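Local coordinates for lysozyme (Enterobacteria phage P1, PDB 1XJU), which breaks down the host peptidoglycan by hydrolysing its glycosidic linkages, contributing to cell lysis and phage release, and is seen here in its secreted inactive form, at residues 11-16 and 51-56; 65-70 and 92-97; 81-86 and 140-145. One frame throughout, in Å; residues are numbered along the deposited sequence.

Interaction 1. Residues 11-16 and 51-56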
# COMPACT_ATOMS: atom_id res chain seq x y z
N GLY A 11 -6.08 -9.91 2.65
CA GLY A 11 -6.90 -10.93 2.07
C GLY A 11 -6.09 -11.98 1.35
O GLY A 11 -4.97 -12.23 1.64
N ASN A 12 -6.72 -12.60 0.34
CA ASN A 12 -6.12 -13.73 -0.35
C ASN A 12 -6.37 -13.59 -1.83
O ASN A 12 -7.13 -12.75 -2.29
CB ASN A 12 -6.60 -15.06 0.26
CG ASN A 12 -8.09 -15.18 0.25
OD1 ASN A 12 -8.71 -15.02 -0.80
ND2 ASN A 12 -8.70 -15.51 1.40
N ALA A 13 -5.73 -14.47 -2.58
CA ALA A 13 -5.76 -14.35 -4.04
C ALA A 13 -7.17 -14.56 -4.57
O ALA A 13 -7.62 -13.89 -5.51
CB ALA A 13 -4.82 -15.32 -4.65
N GLU A 14 -7.91 -15.44 -3.94
CA GLU A 14 -9.28 -15.67 -4.35
C GLU A 14 -10.10 -14.41 -4.09
O GLU A 14 -11.04 -14.07 -4.80
CB GLU A 14 -9.78 -16.93 -3.63
CG GLU A 14 -8.98 -18.24 -3.92
CD GLU A 14 -7.44 -18.27 -3.60
OE1 GLU A 14 -6.97 -17.80 -2.45
OE2 GLU A 14 -6.66 -18.82 -4.52
N GLY A 15 -9.76 -13.67 -3.04
CA GLY A 15 -10.37 -12.37 -2.78
C GLY A 15 -10.07 -11.32 -3.85
O GLY A 15 -10.93 -10.52 -4.19
N CYS A 16 -8.86 -11.31 -4.36
CA CYS A 16 -8.52 -10.50 -5.55
C CYS A 16 -9.32 -10.87 -6.80
O CYS A 16 -9.74 -10.01 -7.55
CB CYS A 16 -7.01 -10.56 -5.78
SG CYS A 16 -6.36 -10.18 -7.41
N ALA A 51 0.14 -17.82 -7.09
CA ALA A 51 1.45 -18.39 -6.84
C ALA A 51 2.38 -17.35 -6.21
O ALA A 51 3.26 -17.72 -5.44
CB ALA A 51 2.04 -18.87 -8.15
N ASP A 52 2.21 -16.08 -6.60
CA ASP A 52 3.10 -15.03 -6.13
C ASP A 52 2.61 -14.27 -4.92
O ASP A 52 3.29 -13.34 -4.46
CB ASP A 52 3.34 -14.08 -7.28
CG ASP A 52 4.20 -14.74 -8.35
OD1 ASP A 52 4.39 -14.13 -9.41
OD2 ASP A 52 4.77 -15.83 -8.15
N TRP A 53 1.51 -14.66 -4.36
CA TRP A 53 0.84 -13.86 -3.34
C TRP A 53 1.76 -13.67 -2.12
O TRP A 53 1.99 -12.53 -1.67
CB TRP A 53 -0.45 -14.56 -2.94
CG TRP A 53 -1.34 -13.74 -2.08
CD1 TRP A 53 -1.45 -13.68 -0.72
CD2 TRP A 53 -2.28 -12.78 -2.57
NE1 TRP A 53 -2.39 -12.76 -0.33
CE2 TRP A 53 -2.94 -12.21 -1.44
CE3 TRP A 53 -2.69 -12.38 -3.86
CZ2 TRP A 53 -3.96 -11.27 -1.59
CZ3 TRP A 53 -3.69 -11.48 -3.99
CH2 TRP A 53 -4.31 -10.90 -2.86
N GLU A 54 2.27 -14.78 -1.57
CA GLU A 54 3.15 -14.69 -0.39
C GLU A 54 4.43 -13.97 -0.67
O GLU A 54 4.90 -13.19 0.18
CB GLU A 54 3.44 -16.09 0.17
CG GLU A 54 2.21 -16.66 0.79
CD GLU A 54 1.78 -15.83 2.00
OE1 GLU A 54 2.65 -15.29 2.70
OE2 GLU A 54 0.60 -15.69 2.17
N LYS A 55 5.01 -14.18 -1.85
CA LYS A 55 6.20 -13.45 -2.25
C LYS A 55 5.90 -11.97 -2.25
O LYS A 55 6.74 -11.15 -1.81
CB LYS A 55 6.64 -13.93 -3.66
CG LYS A 55 7.69 -13.04 -4.42
CD LYS A 55 7.73 -13.23 -5.98
CE LYS A 55 8.87 -12.42 -6.66
NZ LYS A 55 10.17 -13.15 -6.74
N ASN A 56 4.72 -11.60 -2.72
CA ASN A 56 4.39 -10.19 -2.78
C ASN A 56 4.17 -9.59 -1.40
O ASN A 56 4.52 -8.42 -1.18
CB ASN A 56 3.22 -9.93 -3.73
CG ASN A 56 3.65 -9.97 -5.19
OD1 ASN A 56 4.71 -9.46 -5.55
ND2 ASN A 56 2.77 -10.48 -6.06
O HOH W 1 -2.44 -13.67 2.53

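Interaction 2. Residues 65-70 and 92-97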
# COMPACT_ATOMS: atom_id res chain seq x y z
N ASN A 65 10.37 -2.23 5.70
CA ASN A 65 11.62 -2.32 6.45
C ASN A 65 12.70 -1.45 5.86
O ASN A 65 13.43 -0.74 6.60
CB ASN A 65 12.07 -3.79 6.56
CG ASN A 65 11.25 -4.56 7.54
OD1 ASN A 65 10.70 -4.00 8.50
ND2 ASN A 65 11.12 -5.86 7.32
N GLN A 66 12.88 -1.53 4.54
CA GLN A 66 14.01 -0.83 3.92
C GLN A 66 13.84 0.64 3.81
O GLN A 66 14.83 1.40 3.97
CB GLN A 66 14.27 -1.39 2.54
CG GLN A 66 14.84 -2.76 2.51
CD GLN A 66 16.17 -2.81 3.22
OE1 GLN A 66 17.04 -1.94 3.00
NE2 GLN A 66 16.33 -3.77 4.10
N HIS A 67 12.61 1.10 3.62
CA HIS A 67 12.37 2.46 3.24
C HIS A 67 11.48 3.28 4.18
O HIS A 67 11.31 4.46 3.96
CB HIS A 67 11.87 2.55 1.81
CG HIS A 67 12.80 1.92 0.85
ND1 HIS A 67 14.11 2.35 0.69
CD2 HIS A 67 12.63 0.88 0.01
CE1 HIS A 67 14.70 1.57 -0.19
NE2 HIS A 67 13.83 0.67 -0.61
N PHE A 68 10.88 2.62 5.19
CA PHE A 68 9.95 3.25 6.11
C PHE A 68 10.27 2.95 7.56
O PHE A 68 9.43 3.15 8.43
CB PHE A 68 8.49 2.87 5.75
CG PHE A 68 8.06 3.38 4.42
CD1 PHE A 68 7.35 4.52 4.31
CD2 PHE A 68 8.38 2.71 3.27
CE1 PHE A 68 6.97 5.01 3.09
CE2 PHE A 68 8.02 3.20 2.02
CZ PHE A 68 7.31 4.36 1.91
N ARG A 69 11.48 2.47 7.84
CA ARG A 69 11.88 2.18 9.25
C ARG A 69 10.99 1.13 9.90
O ARG A 69 10.72 1.17 11.09
CB ARG A 69 12.02 3.45 10.10
CG ARG A 69 13.25 4.27 9.72
CD ARG A 69 13.38 5.49 10.61
NE ARG A 69 13.52 5.06 12.00
CZ ARG A 69 13.31 5.79 13.08
NH1 ARG A 69 13.02 7.06 12.94
NH2 ARG A 69 13.40 5.23 14.27
N GLY A 70 10.54 0.16 9.09
CA GLY A 70 9.61 -0.83 9.56
C GLY A 70 10.02 -1.53 10.84
O GLY A 70 9.20 -1.84 11.66
N SER A 92 5.20 3.98 -5.14
CA SER A 92 4.08 4.89 -4.94
C SER A 92 4.01 5.45 -3.53
O SER A 92 3.47 6.54 -3.36
CB SER A 92 2.75 4.23 -5.30
OG SER A 92 2.66 3.99 -6.71
N LEU A 93 4.49 4.72 -2.54
CA LEU A 93 4.48 5.21 -1.17
C LEU A 93 5.67 6.09 -0.86
O LEU A 93 5.65 6.81 0.14
CB LEU A 93 4.42 4.06 -0.19
CG LEU A 93 3.18 3.22 -0.21
CD1 LEU A 93 3.23 2.13 0.85
CD2 LEU A 93 1.92 4.09 -0.08
N ARG A 94 6.72 6.02 -1.69
CA ARG A 94 7.98 6.75 -1.46
C ARG A 94 7.99 8.15 -2.06
O ARG A 94 8.53 9.10 -1.46
CB ARG A 94 9.16 5.94 -1.96
CG ARG A 94 9.43 4.68 -1.17
CD ARG A 94 10.51 3.82 -1.75
NE ARG A 94 11.80 4.50 -1.59
CZ ARG A 94 12.95 4.06 -2.08
NH1 ARG A 94 12.96 2.96 -2.80
NH2 ARG A 94 14.07 4.73 -1.86
N THR A 95 7.48 8.29 -3.28
CA THR A 95 7.42 9.55 -3.97
C THR A 95 6.14 9.69 -4.72
O THR A 95 5.43 8.73 -5.00
CB THR A 95 8.61 9.73 -4.96
OG1 THR A 95 8.50 8.77 -6.02
CG2 THR A 95 9.99 9.59 -4.30
N TYR A 96 5.89 10.93 -5.13
CA TYR A 96 4.80 11.22 -6.05
C TYR A 96 5.24 12.34 -6.96
O TYR A 96 6.15 13.10 -6.65
CB TYR A 96 3.50 11.60 -5.32
CG TYR A 96 3.48 13.01 -4.75
CD1 TYR A 96 4.04 13.28 -3.51
CD2 TYR A 96 2.88 14.07 -5.43
CE1 TYR A 96 4.07 14.55 -2.99
CE2 TYR A 96 2.87 15.36 -4.88
CZ TYR A 96 3.45 15.58 -3.67
OH TYR A 96 3.44 16.86 -3.19
N TYR A 97 4.60 12.44 -8.12
CA TYR A 97 4.92 13.49 -9.06
C TYR A 97 4.09 14.73 -8.75
O TYR A 97 2.90 14.70 -8.78
CB TYR A 97 4.66 13.04 -10.50
CG TYR A 97 5.09 14.10 -11.49
CD1 TYR A 97 4.19 15.03 -11.97
CD2 TYR A 97 6.38 14.24 -11.83
CE1 TYR A 97 4.57 16.04 -12.85
CE2 TYR A 97 6.79 15.25 -12.73
CZ TYR A 97 5.88 16.14 -13.19
OH TYR A 97 6.30 17.11 -14.05

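Interaction 3. Residues 81-86 and 140-145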
# COMPACT_ATOMS: atom_id res chain seq x y z
N MET A 81 1.05 -0.62 7.11
CA MET A 81 1.92 -0.11 6.06
C MET A 81 2.25 -1.20 5.04
O MET A 81 2.34 -0.94 3.83
CB MET A 81 3.20 0.46 6.67
CG MET A 81 2.95 1.77 7.42
SD MET A 81 2.41 3.14 6.36
CE MET A 81 3.91 3.44 5.39
N THR A 82 2.41 -2.43 5.49
CA THR A 82 2.65 -3.55 4.60
C THR A 82 1.45 -3.73 3.69
O THR A 82 1.60 -3.95 2.49
CB THR A 82 2.92 -4.84 5.38
OG1 THR A 82 4.20 -4.73 6.05
CG2 THR A 82 3.00 -6.06 4.46
N SER A 83 0.25 -3.70 4.23
CA SER A 83 -0.97 -3.77 3.43
C SER A 83 -0.96 -2.69 2.36
O SER A 83 -1.25 -3.00 1.19
CB SER A 83 -2.17 -3.61 4.36
OG SER A 83 -3.39 -3.47 3.63
N ALA A 84 -0.65 -1.44 2.70
CA ALA A 84 -0.63 -0.37 1.73
C ALA A 84 0.42 -0.64 0.66
O ALA A 84 0.16 -0.42 -0.55
CB ALA A 84 -0.37 0.96 2.43
N ALA A 85 1.60 -1.10 1.05
CA ALA A 85 2.66 -1.37 0.09
C ALA A 85 2.27 -2.54 -0.83
O ALA A 85 2.60 -2.53 -2.01
CB ALA A 85 3.96 -1.65 0.81
N PHE A 86 1.59 -3.54 -0.30
CA PHE A 86 1.13 -4.67 -1.11
C PHE A 86 0.18 -4.16 -2.18
O PHE A 86 0.24 -4.57 -3.35
CB PHE A 86 0.44 -5.69 -0.22
CG PHE A 86 -0.12 -6.86 -0.94
CD1 PHE A 86 -1.42 -6.86 -1.38
CD2 PHE A 86 0.66 -8.00 -1.16
CE1 PHE A 86 -1.95 -7.95 -2.06
CE2 PHE A 86 0.12 -9.11 -1.80
CZ PHE A 86 -1.21 -9.07 -2.26
N LYS A 140 -10.01 4.67 -1.04
CA LYS A 140 -10.20 5.49 0.14
C LYS A 140 -10.65 4.67 1.34
O LYS A 140 -10.12 4.82 2.47
CB LYS A 140 -11.22 6.59 -0.16
CG LYS A 140 -11.27 7.57 0.95
CD LYS A 140 -12.34 8.61 0.74
CE LYS A 140 -13.73 8.03 0.77
NZ LYS A 140 -14.78 9.16 0.90
N ILE A 141 -11.59 3.77 1.15
CA ILE A 141 -12.06 2.94 2.21
C ILE A 141 -10.94 2.08 2.79
O ILE A 141 -10.77 1.96 4.03
CB ILE A 141 -13.19 2.03 1.69
CG1 ILE A 141 -14.45 2.82 1.43
CG2 ILE A 141 -13.50 0.99 2.73
CD1 ILE A 141 -15.52 1.97 0.73
N ARG A 142 -10.18 1.45 1.91
CA ARG A 142 -9.03 0.63 2.27
C ARG A 142 -8.06 1.43 3.09
O ARG A 142 -7.59 0.91 4.12
CB ARG A 142 -8.43 0.09 0.98
CG ARG A 142 -7.18 -0.71 1.13
CD ARG A 142 -7.32 -1.90 2.03
NE ARG A 142 -6.06 -2.73 1.98
CZ ARG A 142 -5.79 -3.72 1.13
NH1 ARG A 142 -6.76 -4.18 0.33
NH2 ARG A 142 -4.63 -4.35 1.15
N ARG A 143 -7.67 2.58 2.62
CA ARG A 143 -6.70 3.42 3.35
C ARG A 143 -7.20 3.78 4.74
O ARG A 143 -6.42 3.82 5.70
CB ARG A 143 -6.36 4.66 2.59
CG ARG A 143 -5.60 4.45 1.27
CD ARG A 143 -4.23 3.87 1.36
NE ARG A 143 -4.19 2.43 1.34
CZ ARG A 143 -4.28 1.71 0.22
NH1 ARG A 143 -4.15 0.41 0.27
NH2 ARG A 143 -4.52 2.31 -0.94
N GLU A 144 -8.49 4.06 4.86
CA GLU A 144 -9.04 4.43 6.18
C GLU A 144 -9.05 3.26 7.11
O GLU A 144 -8.73 3.39 8.31
CB GLU A 144 -10.42 5.07 6.02
CG GLU A 144 -10.35 6.39 5.25
CD GLU A 144 -11.69 6.98 4.85
OE1 GLU A 144 -12.70 6.28 5.03
OE2 GLU A 144 -11.70 8.14 4.32
N LYS A 145 -9.35 2.08 6.64
CA LYS A 145 -9.28 0.91 7.46
C LYS A 145 -7.83 0.59 7.89
O LYS A 145 -7.55 0.27 9.06
CB LYS A 145 -9.87 -0.31 6.76
CG LYS A 145 -11.35 -0.24 6.59
CD LYS A 145 -11.92 -1.40 5.86
CE LYS A 145 -13.42 -1.20 5.70
NZ LYS A 145 -14.21 -1.18 6.96

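Interaction 1. Residues 11-16 and 51-56
Trp53, on the long helix 46-67 of this phage lysozyme domain, presses its indole against Gly11, Asn12, Ala13 and Cys16 at the N-capped start of helix 13-18. Before Trp53, the carbonyl of Asp52 accepts the amide of Asn56, a helical bond of the turn that carries the indole. At Trp53 the CG is anti to the backbone N (chi1 -170°), which sends the ring out from the helix to the backbone opposite. One face of the ring receives the 12-13 peptide: Asn12 C lies 3.4 Å from Trp53 CZ2, while the amide of Ala13 sits above the ring centre. Ala13 CB touches Trp53 CE3 at 3.7 Å, and Cys16 CB approaches Trp53 CZ3 obliquely. Asn12 holds this backbone by capping: its OD1 accepts Gly15 N at 2.8 Å. Helix 13-18 also carries Glu14, inferred to be an active-site residue, and Cys16, whose disulfide to catalytic Cys23 marks the inactive enzyme. Three residues on, Asn56 faces Phe86, whose ring also packs edge-to-face with Trp53. At the ring edge, Trp53 NE1 gives a weak, bent bond to Gly11 O (3.3 Å, 128°), and a water in the ring plane accepts weakly from NE1 and donates to Gly11 O at 3.0 Å.

Interaction 2. Residues 65-70 and 92-97
The imidazole of His67 is sandwiched, with Gln66 CB over the centre of one face and the guanidinium of Arg94 flat on the opposite face. The two planar groups are nearly parallel, at 11°, with centres 3.5 Å apart, and Arg94 NH1 comes to 3.3 Å from His67 NE2. Arg94 reaches this position through a bend at chi3 (69°), which turns its end over the ring. Beside this stack the Phe68 ring meets the other segment by its rim: its CZ is 3.4 Å from Leu93 O, which lies near the ring plane, and 3.6 Å from Leu93 CB. The methylene Arg94 CG touches the same end of the ring obliquely, 3.8 Å from Phe68 CZ. The contact thus joins the C-terminal end of helix 46-67 to the end of helix 90-94, just where the chain enters the two-stranded antiparallel hairpin of 95-98 and 103-106. Phe68 also packs on Met81 of helix 75-88 and edge-to-face on His110, while Leu93 O accepts a hydrogen bond from Thr107. No hydrogen bond crosses between the two segments; the close nitrogens of His67 and Arg94 have poor angles for one. Cohesion therefore comes from the flat guanidinium-imidazole stack and apolar packing, and the cation lying on the imidazole would probably disfavour a second positive charge there.

Interaction 3. Residues 81-86 and 140-145
Ser83 and Arg142 join two helices of the phage lysozyme fold, 75-88 and 137-151, across a buried interface that also includes Ala84 and Arg143. The polar part is a hydrogen bond from Arg142 NH2 to Ser83 OG, 2.9 Å long with an angle of 151° at the hydrogen; the oxygen lies 15° out of the guanidinium plane, at the edge of the group. Ser83 has OG anti to its own amide nitrogen (chi1 172°), aimed across the interface, and Arg142 bends at chi2 to bring its guanidinium there. Glu146, a turn further along 137-151, takes a salt bridge from Arg142 NE and a hydrogen bond from Ser83 OG on its OE1, and a salt bridge from Arg143 NE on its OE2. This carboxylate would offset the positive charge of the two arginines and ties serine and arginines into one buried network. Arg143 is held further by hydrogen bonds from NH1 to Asn87 OD1 and from NH2 to Phe128 O. In the apolar part, Arg143, folded by bends at chi2 and chi3, brings its guanidinium obliquely alongside Ala84. There Ala84 CA lies 3.9 Å from Arg143 NH1, and Ala84 CB lies 4.2 Å from Arg143 NE.

Overall arrangement
Helix 46-67 spans the molecule and serves interactions 1 and 2, whose centres are 22 Å apart on opposite sides of the chain's centre. Interaction 3 lies about 5 Å from that centre, its own centre 15 Å from interaction 1 and 14 Å from interaction 2, and touches both. Helix 75-88 turns Phe86 to interaction 1, and Leu93 of interaction 2 lies against Ala84 and Ala85 of the same helix. Along the chain interaction 1 closes first, whereas the segments of interactions 2 and 3 alternate. Helix 75-88 thus connects the end that holds Glu14 and the Cys16-Cys23 disulfide of the inactive form, through a buried core, to the hairpin end.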